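Local coordinates for vitamin B12-binding protein (Vibrio cholerae O395, PDB 5YSC), which binds vitamin B12 in the periplasm and probably hands it to the membrane subunits of the BtuCDF importer, at residues A[166-171]-A[186-191]; A[154-159]-A[207-212]; A[158-163]-A[221-226]; A[180-185]-A[260-265]. All coordinates share one frame; numbering follows the deposited sequence.

How the contacts relate
Contacts 2 and 4 are buried within one lobe of the protein, contacts 1 and 3 only partly. In contact 2 two neighbouring strands of a parallel sheet are joined by backbone hydrogen bonds, with a glutamine side chain near the start. Contact 4 is covalent and apolar, a disulfide tying helix 254-267 to the turn that leads into edge strand 184-186. Contacts 1 and 3 depend more on side-chain amides and a carboxylate bonding to loops. Contacts 2 and 3 share F158 and Y159 of strand 155-159. The same strand links contact 2 to contacts 1 and 4 through backbone hydrogen bonds to I187 and V185, while contacts 3 and 4 do not touch.

Contact 1: A[166-171]-A[186-191]; sequences IITLAQ and NIFADS
The carbonyl oxygen of A189 is held by two backbone NH groups. Q171 N reaches it across the contact at 2.9 Å, and S191 N of its own segment adds a weak bond. The side chain of Q171 then doubles the link: its chain runs extended beyond CG, and NE2 gives a nearly straight bond (173°) to S191 O at 2.9 Å, with the acceptor close to the amide plane. One residue thus fastens both its backbone and its side chain to the same loop.

The side-chain amide of N186 does comparable work further along. N186 starts toward the other segment, and with CG anti to the backbone N (chi1 177°) ND2 is brought to L169 O, to which it donates at 2.9 Å from above the carbonyl plane. OD1 accepts F188 N, forming an Asx turn within the type I turn N186-A189. The same oxygen accepts a water that also donates to T168 OG1 at 2.6 Å; T168 OG1 is itself bonded to Y159 O. Both ends of the amide are therefore engaged, which fixes its rotation. Apolar contact fills in beside these bonds: T168 CG2 meets the F188 ring obliquely at CD2 (3.9 Å), and A170 CB lies against S191 CB. The side chain of L169 is about 7 Å from the bound cyanocobalamin.

F188 continues onto V198 of strand 197-198 and onto Q202 and V203 of helix 200-206, while I187 makes a backbone hydrogen bond with Y157 of strand 155-159.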
loop_
_atom_site.group_PDB
_atom_site.type_symbol
_atom_site.label_atom_id
_atom_site.label_comp_id
_atom_site.label_asym_id
_atom_site.label_seq_id
_atom_site.Cartn_x
_atom_site.Cartn_y
_atom_site.Cartn_z
ATOM N N ILE A 166 17.894 4.466 -5.225
ATOM C CA ILE A 166 17.342 3.269 -4.596
ATOM C C ILE A 166 16.688 3.690 -3.288
ATOM O O ILE A 166 17.377 4.043 -2.329
ATOM C CB ILE A 166 18.419 2.207 -4.354
ATOM C CG1 ILE A 166 19.203 1.921 -5.654
ATOM C CG2 ILE A 166 17.784 0.943 -3.879
ATOM C CD1 ILE A 166 20.494 1.122 -5.425
ATOM N N ILE A 167 15.353 3.660 -3.249
ATOM C CA ILE A 167 14.579 3.825 -2.021
ATOM C C ILE A 167 13.970 2.482 -1.666
ATOM O O ILE A 167 13.486 1.755 -2.542
ATOM C CB ILE A 167 13.465 4.882 -2.176
ATOM C CG1 ILE A 167 14.006 6.183 -2.746
ATOM C CG2 ILE A 167 12.782 5.134 -0.855
ATOM C CD1 ILE A 167 15.014 6.826 -1.893
ATOM N N THR A 168 13.998 2.156 -0.386
ATOM C CA THR A 168 13.445 0.906 0.104
ATOM C C THR A 168 12.606 1.242 1.330
ATOM O O THR A 168 12.285 2.407 1.597
ATOM C CB THR A 168 14.567 -0.120 0.379
ATOM O OG1 THR A 168 13.999 -1.416 0.643
ATOM C CG2 THR A 168 15.426 0.267 1.591
ATOM N N LEU A 169 12.222 0.213 2.063
ATOM C CA LEU A 169 11.350 0.320 3.214
ATOM C C LEU A 169 12.085 -0.181 4.442
ATOM O O LEU A 169 13.072 -0.920 4.337
ATOM C CB LEU A 169 10.057 -0.482 3.023
ATOM C CG LEU A 169 10.040 -2.009 3.192
ATOM C CD1 LEU A 169 8.612 -2.529 2.994
ATOM C CD2 LEU A 169 10.987 -2.690 2.228
ATOM N N ALA A 170 11.546 0.163 5.614
ATOM C CA ALA A 170 12.195 -0.134 6.888
ATOM C C ALA A 170 11.211 0.052 8.042
ATOM O O ALA A 170 10.078 0.502 7.859
ATOM C CB ALA A 170 13.427 0.765 7.082
ATOM N N GLN A 171 11.646 -0.342 9.232
ATOM C CA GLN A 171 10.922 -0.073 10.470
ATOM C C GLN A 171 9.513 -0.642 10.497
ATOM O O GLN A 171 8.662 -0.159 11.267
ATOM C CB GLN A 171 10.861 1.435 10.761
ATOM C CG GLN A 171 12.204 2.091 10.828
ATOM C CD GLN A 171 12.106 3.534 11.256
ATOM O OE1 GLN A 171 11.013 4.068 11.450
ATOM N NE2 GLN A 171 13.250 4.179 11.393
ATOM N N ASN A 186 12.872 -8.354 5.964
ATOM C CA ASN A 186 13.431 -7.208 5.266
ATOM C C ASN A 186 14.877 -6.980 5.670
ATOM O O ASN A 186 15.155 -6.806 6.856
ATOM C CB ASN A 186 12.582 -5.977 5.588
ATOM C CG ASN A 186 13.113 -4.720 4.976
ATOM O OD1 ASN A 186 13.926 -4.741 4.053
ATOM N ND2 ASN A 186 12.621 -3.593 5.466
ATOM N N ILE A 187 15.791 -6.933 4.694
ATOM C CA ILE A 187 17.221 -6.761 5.006
ATOM C C ILE A 187 17.502 -5.377 5.560
ATOM O O ILE A 187 18.539 -5.157 6.203
ATOM C CB ILE A 187 18.131 -6.999 3.776
ATOM C CG1 ILE A 187 17.746 -6.088 2.595
ATOM C CG2 ILE A 187 18.120 -8.470 3.368
ATOM C CD1 ILE A 187 18.821 -6.029 1.471
ATOM N N PHE A 188 16.628 -4.411 5.303
ATOM C CA PHE A 188 16.830 -3.051 5.778
ATOM C C PHE A 188 15.873 -2.693 6.909
ATOM O O PHE A 188 15.644 -1.512 7.178
ATOM C CB PHE A 188 16.707 -2.080 4.610
ATOM C CG PHE A 188 17.907 -2.078 3.697
ATOM C CD1 PHE A 188 19.105 -1.514 4.128
ATOM C CD2 PHE A 188 17.851 -2.628 2.427
ATOM C CE1 PHE A 188 20.234 -1.497 3.301
ATOM C CE2 PHE A 188 18.963 -2.621 1.586
ATOM C CZ PHE A 188 20.162 -2.053 2.017
ATOM N N ALA A 189 15.360 -3.694 7.612
ATOM C CA ALA A 189 14.361 -3.450 8.639
ATOM C C ALA A 189 14.869 -2.447 9.661
ATOM O O ALA A 189 14.149 -1.527 10.059
ATOM C CB ALA A 189 13.996 -4.756 9.332
ATOM N N ASP A 190 16.114 -2.623 10.095
ATOM C CA ASP A 190 16.712 -1.761 11.124
ATOM C C ASP A 190 17.430 -0.586 10.470
ATOM O O ASP A 190 18.653 -0.497 10.458
ATOM C CB ASP A 190 17.677 -2.560 11.993
ATOM C CG ASP A 190 17.010 -3.727 12.679
ATOM O OD1 ASP A 190 15.797 -3.598 12.990
ATOM O OD2 ASP A 190 17.696 -4.764 12.893
ATOM N N SER A 191 16.637 0.329 9.917
ATOM C CA SER A 191 17.135 1.596 9.405
ATOM C C SER A 191 16.612 2.744 10.263
ATOM O O SER A 191 15.608 2.628 10.978
ATOM C CB SER A 191 16.731 1.833 7.944
ATOM O OG SER A 191 17.153 0.767 7.113
HETATM O O HOH W 1 14.251 -3.908 1.395
#

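Contact 2: A[154-159]-A[207-212]; sequences PIRYFY and QPQVIF
Y159 and F212 cross at about a right angle, with Y159 CD1 3.5 Å from F212 CB and the backbone carbon of F212 at the edge of the tyrosine ring. Next along this face of the sheet, V210 CG1 lies over one face of the F212 ring, and Y157 CB approaches that ring obliquely. On the opposite face F158 packs its CB on P208 CB at 3.8 Å, while its CD2 meets I211 CG2. Side chains thus alternate between the two faces of adjacent parallel strands, 155-159 and 210-212, whose ladder includes F158 N to V210 O (2.9 Å) and F212 N to F158 O (2.7 Å).

Q209 and R156 also cross nearly at right angles, although their amide and guanidinium planes are only 18° apart. Q209 OE1 accepts a nearly straight hydrogen bond from R156 N (2.9 Å, 178°) and another from a water that also donates to P154 O. R156, bent at chi3, offers NH1 weakly to Q207 O and NH2 to K206 O at the end of helix 200-206.

Chemically, then, Q209 OE1 appears to take the place of a backbone carbonyl near the start of the ladder, and R156, whose backbone N it receives, ties that region to the preceding helix.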
loop_
_atom_site.group_PDB
_atom_site.type_symbol
_atom_site.label_atom_id
_atom_site.label_comp_id
_atom_site.label_asym_id
_atom_site.label_seq_id
_atom_site.Cartn_x
_atom_site.Cartn_y
_atom_site.Cartn_z
ATOM N N PRO A 154 11.533 -18.527 6.668
ATOM C CA PRO A 154 12.053 -17.157 6.591
ATOM C C PRO A 154 12.995 -16.966 5.421
ATOM O O PRO A 154 13.964 -17.707 5.243
ATOM C CB PRO A 154 12.790 -16.982 7.920
ATOM C CG PRO A 154 12.137 -17.957 8.827
ATOM C CD PRO A 154 11.814 -19.134 7.984
ATOM N N ILE A 155 12.703 -15.944 4.629
ATOM C CA ILE A 155 13.543 -15.575 3.510
ATOM C C ILE A 155 13.911 -14.107 3.620
ATOM O O ILE A 155 13.055 -13.275 3.868
ATOM C CB ILE A 155 12.824 -15.787 2.172
ATOM C CG1 ILE A 155 12.372 -17.237 2.024
ATOM C CG2 ILE A 155 13.725 -15.387 1.029
ATOM C CD1 ILE A 155 13.458 -18.154 1.570
ATOM N N ARG A 156 15.189 -13.804 3.433
ATOM C CA ARG A 156 15.682 -12.430 3.480
ATOM C C ARG A 156 15.498 -11.766 2.119
ATOM O O ARG A 156 16.117 -12.174 1.140
ATOM C CB ARG A 156 17.154 -12.407 3.905
ATOM C CG ARG A 156 17.374 -13.091 5.246
ATOM C CD ARG A 156 18.864 -13.286 5.573
ATOM N NE ARG A 156 19.543 -11.997 5.585
ATOM C CZ ARG A 156 20.454 -11.592 4.710
ATOM N NH1 ARG A 156 20.880 -12.398 3.743
ATOM N NH2 ARG A 156 20.971 -10.369 4.838
ATOM N N TYR A 157 14.692 -10.710 2.071
ATOM C CA TYR A 157 14.397 -10.030 0.821
ATOM C C TYR A 157 14.829 -8.561 0.864
ATOM O O TYR A 157 14.953 -7.928 1.917
ATOM C CB TYR A 157 12.887 -10.130 0.473
ATOM C CG TYR A 157 12.028 -9.257 1.334
ATOM C CD1 TYR A 157 11.530 -9.720 2.547
ATOM C CD2 TYR A 157 11.752 -7.936 0.957
ATOM C CE1 TYR A 157 10.764 -8.902 3.364
ATOM C CE2 TYR A 157 11.011 -7.112 1.767
ATOM C CZ TYR A 157 10.506 -7.619 2.972
ATOM O OH TYR A 157 9.774 -6.833 3.823
ATOM N N PHE A 158 15.062 -8.040 -0.331
ATOM C CA PHE A 158 15.192 -6.626 -0.608
ATOM C C PHE A 158 14.025 -6.213 -1.492
ATOM O O PHE A 158 13.798 -6.851 -2.523
ATOM C CB PHE A 158 16.523 -6.400 -1.308
ATOM C CG PHE A 158 16.714 -5.017 -1.824
ATOM C CD1 PHE A 158 16.491 -3.918 -1.006
ATOM C CD2 PHE A 158 17.130 -4.802 -3.130
ATOM C CE1 PHE A 158 16.691 -2.635 -1.480
ATOM C CE2 PHE A 158 17.295 -3.529 -3.612
ATOM C CZ PHE A 158 17.068 -2.439 -2.783
ATOM N N TYR A 159 13.279 -5.164 -1.102
ATOM C CA TYR A 159 12.234 -4.593 -1.964
ATOM C C TYR A 159 12.562 -3.163 -2.333
ATOM O O TYR A 159 12.567 -2.271 -1.470
ATOM C CB TYR A 159 10.852 -4.643 -1.305
ATOM C CG TYR A 159 9.778 -3.972 -2.161
ATOM C CD1 TYR A 159 9.669 -4.241 -3.515
ATOM C CD2 TYR A 159 8.905 -3.063 -1.612
ATOM C CE1 TYR A 159 8.709 -3.627 -4.298
ATOM C CE2 TYR A 159 7.923 -2.446 -2.370
ATOM C CZ TYR A 159 7.841 -2.720 -3.710
ATOM O OH TYR A 159 6.878 -2.099 -4.469
ATOM N N GLN A 207 23.425 -9.067 0.789
ATOM C CA GLN A 207 23.245 -10.422 0.267
ATOM C C GLN A 207 21.800 -10.914 0.353
ATOM O O GLN A 207 21.553 -12.032 0.815
ATOM C CB GLN A 207 24.162 -11.398 1.025
ATOM C CG GLN A 207 24.601 -12.602 0.207
ATOM C CD GLN A 207 25.375 -12.184 -1.018
ATOM O OE1 GLN A 207 25.845 -11.045 -1.107
ATOM N NE2 GLN A 207 25.483 -13.087 -1.990
ATOM N N PRO A 208 20.826 -10.148 -0.134
ATOM C CA PRO A 208 19.438 -10.617 -0.084
ATOM C C PRO A 208 19.263 -11.916 -0.851
ATOM O O PRO A 208 19.835 -12.103 -1.918
ATOM C CB PRO A 208 18.652 -9.476 -0.739
ATOM C CG PRO A 208 19.652 -8.799 -1.623
ATOM C CD PRO A 208 20.970 -8.902 -0.897
ATOM N N GLN A 209 18.431 -12.799 -0.322
ATOM C CA GLN A 209 18.095 -14.033 -1.037
ATOM C C GLN A 209 17.197 -13.759 -2.242
ATOM O O GLN A 209 17.315 -14.437 -3.271
ATOM C CB GLN A 209 17.412 -15.003 -0.082
ATOM C CG GLN A 209 18.378 -15.645 0.901
ATOM C CD GLN A 209 17.652 -16.437 1.942
ATOM O OE1 GLN A 209 17.095 -15.887 2.893
ATOM N NE2 GLN A 209 17.625 -17.746 1.760
ATOM N N VAL A 210 16.330 -12.752 -2.130
ATOM C CA VAL A 210 15.374 -12.364 -3.161
ATOM C C VAL A 210 15.427 -10.848 -3.299
ATOM O O VAL A 210 15.526 -10.139 -2.291
ATOM C CB VAL A 210 13.945 -12.795 -2.790
ATOM C CG1 VAL A 210 13.001 -12.306 -3.857
ATOM C CG2 VAL A 210 13.832 -14.298 -2.629
ATOM N N ILE A 211 15.377 -10.353 -4.538
ATOM C CA ILE A 211 15.179 -8.933 -4.824
ATOM C C ILE A 211 13.825 -8.745 -5.502
ATOM O O ILE A 211 13.548 -9.369 -6.530
ATOM C CB ILE A 211 16.308 -8.377 -5.699
ATOM C CG1 ILE A 211 17.620 -8.409 -4.893
ATOM C CG2 ILE A 211 15.986 -6.959 -6.115
ATOM C CD1 ILE A 211 18.875 -8.104 -5.699
ATOM N N PHE A 212 13.003 -7.872 -4.937
ATOM C CA PHE A 212 11.746 -7.456 -5.537
ATOM C C PHE A 212 11.871 -6.048 -6.098
ATOM O O PHE A 212 12.459 -5.164 -5.456
ATOM C CB PHE A 212 10.617 -7.506 -4.516
ATOM C CG PHE A 212 10.214 -8.912 -4.123
ATOM C CD1 PHE A 212 9.792 -9.826 -5.070
ATOM C CD2 PHE A 212 10.323 -9.322 -2.810
ATOM C CE1 PHE A 212 9.431 -11.070 -4.699
ATOM C CE2 PHE A 212 9.984 -10.594 -2.420
ATOM C CZ PHE A 212 9.530 -11.479 -3.376
HETATM O O HOH W 2 16.220 -16.708 5.426
#

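Contact 3: A[158-163]-A[221-226]; sequences FYQLSE and GHMWRA
Q160 uses both ends of its amide against segment 221-226. Its OE1 receives W224 NE1 at 2.9 Å, the oxygen lying at the edge of the indole and within its plane, in a bond only 9° from straight. Its NE2 makes a weak bond to M223 SD at 3.0 Å. The CG of Q160 is anti to the backbone N (chi1 -158°) and the chain beyond is extended, which carries the amide across to W224 and M223. Beside it, E163 and M223 slide past each other in opposite directions: E163 CG lies 3.5 Å from M223 SD, and E163 OE2 is met by M223 N at 2.9 Å from above the carboxylate plane. F158 adds an oblique aromatic contact, CE2 to W224 CZ2 at 3.7 Å, with planes at 86°.

In this Fe/B12 periplasmic-binding fold, with a parallel sheet in each lobe, Q160 and E163 follow strand 155-159 of one sheet, and their partners belong to a type I turn H222-R225 after helix 215-220. L161, next to Q160, touches cyanocobalamin.

Further out, the turn is braced by its own side chains. H222 ND1 accepts W224 N at 3.0 Å, and R225 NE donates to H222 O on a lone pair. M223 CG lies 3.4 Å above the indole plane, offset toward its rim. I211 of strand 210-213 and V203 of helix 200-206 also touch W224, while I200 and I166 pack on M223.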
loop_
_atom_site.group_PDB
_atom_site.type_symbol
_atom_site.label_atom_id
_atom_site.label_comp_id
_atom_site.label_asym_id
_atom_site.label_seq_id
_atom_site.Cartn_x
_atom_site.Cartn_y
_atom_site.Cartn_z
ATOM N N PHE A 158 15.062 -8.040 -0.331
ATOM C CA PHE A 158 15.192 -6.626 -0.608
ATOM C C PHE A 158 14.025 -6.213 -1.492
ATOM O O PHE A 158 13.798 -6.851 -2.523
ATOM C CB PHE A 158 16.523 -6.400 -1.308
ATOM C CG PHE A 158 16.714 -5.017 -1.824
ATOM C CD1 PHE A 158 16.491 -3.918 -1.006
ATOM C CD2 PHE A 158 17.130 -4.802 -3.130
ATOM C CE1 PHE A 158 16.691 -2.635 -1.480
ATOM C CE2 PHE A 158 17.295 -3.529 -3.612
ATOM C CZ PHE A 158 17.068 -2.439 -2.783
ATOM N N TYR A 159 13.279 -5.164 -1.102
ATOM C CA TYR A 159 12.234 -4.593 -1.964
ATOM C C TYR A 159 12.562 -3.163 -2.333
ATOM O O TYR A 159 12.567 -2.271 -1.470
ATOM C CB TYR A 159 10.852 -4.643 -1.305
ATOM C CG TYR A 159 9.778 -3.972 -2.161
ATOM C CD1 TYR A 159 9.669 -4.241 -3.515
ATOM C CD2 TYR A 159 8.905 -3.063 -1.612
ATOM C CE1 TYR A 159 8.709 -3.627 -4.298
ATOM C CE2 TYR A 159 7.923 -2.446 -2.370
ATOM C CZ TYR A 159 7.841 -2.720 -3.710
ATOM O OH TYR A 159 6.878 -2.099 -4.469
ATOM N N GLN A 160 12.792 -2.971 -3.621
ATOM C CA GLN A 160 13.133 -1.708 -4.239
ATOM C C GLN A 160 11.886 -0.943 -4.707
ATOM O O GLN A 160 11.120 -1.446 -5.531
ATOM C CB GLN A 160 14.021 -2.060 -5.435
ATOM C CG GLN A 160 14.873 -1.001 -5.894
ATOM C CD GLN A 160 15.875 -1.523 -6.876
ATOM O OE1 GLN A 160 15.886 -2.722 -7.236
ATOM N NE2 GLN A 160 16.747 -0.641 -7.303
ATOM N N LEU A 161 11.711 0.287 -4.224
ATOM C CA LEU A 161 10.662 1.168 -4.735
ATOM C C LEU A 161 11.065 1.916 -6.005
ATOM O O LEU A 161 10.192 2.375 -6.753
ATOM C CB LEU A 161 10.281 2.192 -3.667
ATOM C CG LEU A 161 9.586 1.666 -2.430
ATOM C CD1 LEU A 161 9.363 2.828 -1.506
ATOM C CD2 LEU A 161 8.224 1.034 -2.778
ATOM N N SER A 162 12.362 2.066 -6.249
ATOM C CA SER A 162 12.877 2.738 -7.432
ATOM C C SER A 162 14.299 2.251 -7.654
ATOM O O SER A 162 14.944 1.746 -6.737
ATOM C CB SER A 162 12.846 4.259 -7.279
ATOM O OG SER A 162 13.335 4.656 -6.004
ATOM N N GLU A 163 14.775 2.387 -8.892
ATOM C CA GLU A 163 16.181 2.093 -9.180
ATOM C C GLU A 163 17.058 3.338 -9.014
ATOM O O GLU A 163 18.203 3.218 -8.544
ATOM C CB GLU A 163 16.325 1.478 -10.588
ATOM C CG GLU A 163 16.091 -0.063 -10.629
ATOM C CD GLU A 163 16.355 -0.721 -11.985
ATOM O OE1 GLU A 163 16.493 -0.012 -13.004
ATOM O OE2 GLU A 163 16.401 -1.973 -12.034
ATOM N N GLY A 221 15.443 -4.272 -18.330
ATOM C CA GLY A 221 16.692 -4.869 -17.882
ATOM C C GLY A 221 17.039 -4.324 -16.516
ATOM O O GLY A 221 17.348 -3.138 -16.384
ATOM N N HIS A 222 16.963 -5.161 -15.488
ATOM C CA HIS A 222 17.070 -4.610 -14.149
ATOM C C HIS A 222 18.535 -4.404 -13.772
ATOM O O HIS A 222 19.457 -5.009 -14.340
ATOM C CB HIS A 222 16.357 -5.487 -13.117
ATOM C CG HIS A 222 16.992 -6.821 -12.905
ATOM N ND1 HIS A 222 18.104 -6.997 -12.111
ATOM C CD2 HIS A 222 16.648 -8.050 -13.351
ATOM C CE1 HIS A 222 18.427 -8.276 -12.092
ATOM N NE2 HIS A 222 17.557 -8.938 -12.835
ATOM N N MET A 223 18.736 -3.518 -12.804
ATOM C CA MET A 223 20.070 -3.022 -12.518
ATOM C C MET A 223 20.971 -4.074 -11.890
ATOM O O MET A 223 22.190 -3.857 -11.826
ATOM C CB MET A 223 19.983 -1.815 -11.591
ATOM C CG MET A 223 19.328 -2.139 -10.246
ATOM S SD MET A 223 19.168 -0.715 -9.135
ATOM C CE MET A 223 20.908 -0.356 -8.869
ATOM N N TRP A 224 20.421 -5.197 -11.435
ATOM C CA TRP A 224 21.215 -6.161 -10.681
ATOM C C TRP A 224 21.805 -7.250 -11.570
ATOM O O TRP A 224 22.574 -8.076 -11.071
ATOM C CB TRP A 224 20.368 -6.770 -9.548
ATOM C CG TRP A 224 19.778 -5.696 -8.660
ATOM C CD1 TRP A 224 18.469 -5.292 -8.607
ATOM C CD2 TRP A 224 20.492 -4.852 -7.737
ATOM N NE1 TRP A 224 18.326 -4.263 -7.702
ATOM C CE2 TRP A 224 19.551 -3.968 -7.165
ATOM C CE3 TRP A 224 21.826 -4.755 -7.348
ATOM C CZ2 TRP A 224 19.900 -3.027 -6.205
ATOM C CZ3 TRP A 224 22.172 -3.801 -6.387
ATOM C CH2 TRP A 224 21.211 -2.952 -5.838
ATOM N N ARG A 225 21.488 -7.249 -12.870
ATOM C CA ARG A 225 22.124 -8.194 -13.789
ATOM C C ARG A 225 23.628 -7.967 -13.844
ATOM O O ARG A 225 24.416 -8.920 -13.823
ATOM C CB ARG A 225 21.524 -8.046 -15.180
ATOM C CG ARG A 225 20.055 -8.378 -15.268
ATOM C CD ARG A 225 19.478 -7.905 -16.577
ATOM N NE ARG A 225 19.825 -6.506 -16.806
ATOM C CZ ARG A 225 20.204 -5.994 -17.974
ATOM N NH1 ARG A 225 20.291 -6.772 -19.054
ATOM N NH2 ARG A 225 20.501 -4.701 -18.069
ATOM N N ALA A 226 24.035 -6.705 -13.926
ATOM C CA ALA A 226 25.455 -6.359 -13.861
ATOM C C ALA A 226 26.162 -6.936 -12.631
ATOM O O ALA A 226 27.396 -7.044 -12.634
ATOM C CB ALA A 226 25.609 -4.838 -13.892
#

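Contact 4: A[180-185]-A[260-265]; sequences SLCGGV and QVCTYL
C182 and C262 are joined by a disulfide, SG to SG 2.0 Å, and these two residues with L265 account for most of the surface buried here. The torsion about the S-S bond is -92°, close to the relaxed value for a disulfide and left-handed in sense. In both cysteines SG lies beside the backbone N and anti to the carbonyl carbon, C182 with a chi1 of -42° and C262 with one of -84°, and these two torsions bring the sulfurs together. Across the contact the neighbours are hydrocarbon: L181 CD2 stands 3.8 Å from C262 SG, and V261 CG1 lies 3.7 Å from C182 SG.

L265, one helical turn beyond V261, adds the remaining large contact. A single methyl, CD2, does the touching, 3.8 Å from C182 CB and 3.9 Å from G184 CA. Its torsions are off the common rotamers, and the same side chain also packs on F212 of strand 210-213 and on I155. At G184 the methyl meets backbone directly.

The chain turns at this point by a Schellman motif that ends helix 176-181. G183, with positive phi, is its C-prime residue; G183 N bonds S180 O, and G184 N bonds F179 O. The chain then continues into strand 184-186 at the edge of the parallel sheet.

The chemistry is a covalent link in a mostly apolar contact, with N152 and Y149 also nearby, and well suited to the oxidising periplasm: the bridge holds helix 254-267 beside the end of helix 176-181, and the methyl contacts of L265 and V261 pack round it.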
loop_
_atom_site.group_PDB
_atom_site.type_symbol
_atom_site.label_atom_id
_atom_site.label_comp_id
_atom_site.label_asym_id
_atom_site.label_seq_id
_atom_site.Cartn_x
_atom_site.Cartn_y
_atom_site.Cartn_z
ATOM N N SER A 180 5.964 -10.021 5.722
ATOM C CA SER A 180 6.124 -10.760 6.982
ATOM C C SER A 180 5.142 -11.917 7.109
ATOM O O SER A 180 5.471 -12.931 7.729
ATOM C CB SER A 180 5.970 -9.813 8.184
ATOM O OG SER A 180 6.891 -8.761 8.091
ATOM N N LEU A 181 3.932 -11.793 6.550
ATOM C CA LEU A 181 2.988 -12.902 6.576
ATOM C C LEU A 181 3.630 -14.180 6.017
ATOM O O LEU A 181 3.372 -15.283 6.524
ATOM C CB LEU A 181 1.736 -12.522 5.787
ATOM C CG LEU A 181 0.540 -13.466 5.783
ATOM C CD1 LEU A 181 -0.747 -12.713 5.487
ATOM C CD2 LEU A 181 0.709 -14.616 4.785
ATOM N N CYS A 182 4.449 -14.043 4.970
ATOM C CA CYS A 182 5.037 -15.156 4.228
ATOM C C CYS A 182 6.358 -15.609 4.836
ATOM O O CYS A 182 7.059 -16.422 4.225
ATOM C CB CYS A 182 5.276 -14.757 2.752
ATOM S SG CYS A 182 3.951 -13.785 1.869
ATOM N N GLY A 183 6.711 -15.095 6.013
ATOM C CA GLY A 183 8.010 -15.322 6.601
ATOM C C GLY A 183 9.095 -14.396 6.101
ATOM O O GLY A 183 10.261 -14.567 6.468
ATOM N N GLY A 184 8.753 -13.409 5.280
ATOM C CA GLY A 184 9.773 -12.552 4.697
ATOM C C GLY A 184 10.425 -11.668 5.746
ATOM O O GLY A 184 9.756 -11.118 6.615
ATOM N N VAL A 185 11.745 -11.508 5.631
ATOM C CA VAL A 185 12.549 -10.687 6.542
ATOM C C VAL A 185 13.233 -9.617 5.703
ATOM O O VAL A 185 14.033 -9.925 4.813
ATOM C CB VAL A 185 13.559 -11.535 7.326
ATOM C CG1 VAL A 185 14.476 -10.645 8.203
ATOM C CG2 VAL A 185 12.820 -12.544 8.178
ATOM N N GLN A 260 0.979 -12.867 -4.512
ATOM C CA GLN A 260 2.137 -12.735 -5.402
ATOM C C GLN A 260 3.427 -12.859 -4.610
ATOM O O GLN A 260 4.335 -13.617 -4.977
ATOM C CB GLN A 260 2.086 -11.386 -6.142
ATOM C CG GLN A 260 3.181 -11.213 -7.185
ATOM C CD GLN A 260 3.129 -9.896 -7.896
ATOM O OE1 GLN A 260 2.979 -8.838 -7.288
ATOM N NE2 GLN A 260 3.274 -9.953 -9.210
ATOM N N VAL A 261 3.518 -12.096 -3.515
ATOM C CA VAL A 261 4.699 -12.120 -2.666
ATOM C C VAL A 261 4.934 -13.509 -2.105
ATOM O O VAL A 261 6.050 -14.043 -2.180
ATOM C CB VAL A 261 4.564 -11.085 -1.527
ATOM C CG1 VAL A 261 5.620 -11.327 -0.417
ATOM C CG2 VAL A 261 4.719 -9.740 -2.137
ATOM N N CYS A 262 3.879 -14.098 -1.534
ATOM C CA CYS A 262 3.967 -15.398 -0.876
ATOM C C CYS A 262 4.313 -16.508 -1.858
ATOM O O CYS A 262 5.076 -17.431 -1.527
ATOM C CB CYS A 262 2.653 -15.705 -0.197
ATOM S SG CYS A 262 2.395 -15.032 1.436
ATOM N N THR A 263 3.764 -16.447 -3.064
ATOM C CA THR A 263 4.137 -17.440 -4.072
ATOM C C THR A 263 5.620 -17.346 -4.415
ATOM O O THR A 263 6.313 -18.361 -4.495
ATOM C CB THR A 263 3.278 -17.272 -5.327
ATOM O OG1 THR A 263 1.916 -17.590 -5.026
ATOM C CG2 THR A 263 3.813 -18.186 -6.491
ATOM N N TYR A 264 6.134 -16.127 -4.603
ATOM C CA TYR A 264 7.551 -15.939 -4.894
ATOM C C TYR A 264 8.449 -16.361 -3.731
ATOM O O TYR A 264 9.498 -16.982 -3.946
ATOM C CB TYR A 264 7.824 -14.479 -5.254
ATOM C CG TYR A 264 7.542 -14.124 -6.706
ATOM C CD1 TYR A 264 8.061 -14.907 -7.742
ATOM C CD2 TYR A 264 6.804 -12.987 -7.058
ATOM C CE1 TYR A 264 7.835 -14.602 -9.068
ATOM C CE2 TYR A 264 6.573 -12.681 -8.401
ATOM C CZ TYR A 264 7.095 -13.489 -9.392
ATOM O OH TYR A 264 6.876 -13.222 -10.717
ATOM N N LEU A 265 8.115 -15.966 -2.494
ATOM C CA LEU A 265 8.904 -16.434 -1.361
ATOM C C LEU A 265 8.820 -17.936 -1.193
ATOM O O LEU A 265 9.777 -18.543 -0.695
ATOM C CB LEU A 265 8.465 -15.708 -0.094
ATOM C CG LEU A 265 9.335 -14.524 0.330
ATOM C CD1 LEU A 265 10.110 -13.848 -0.785
ATOM C CD2 LEU A 265 8.532 -13.497 1.148
#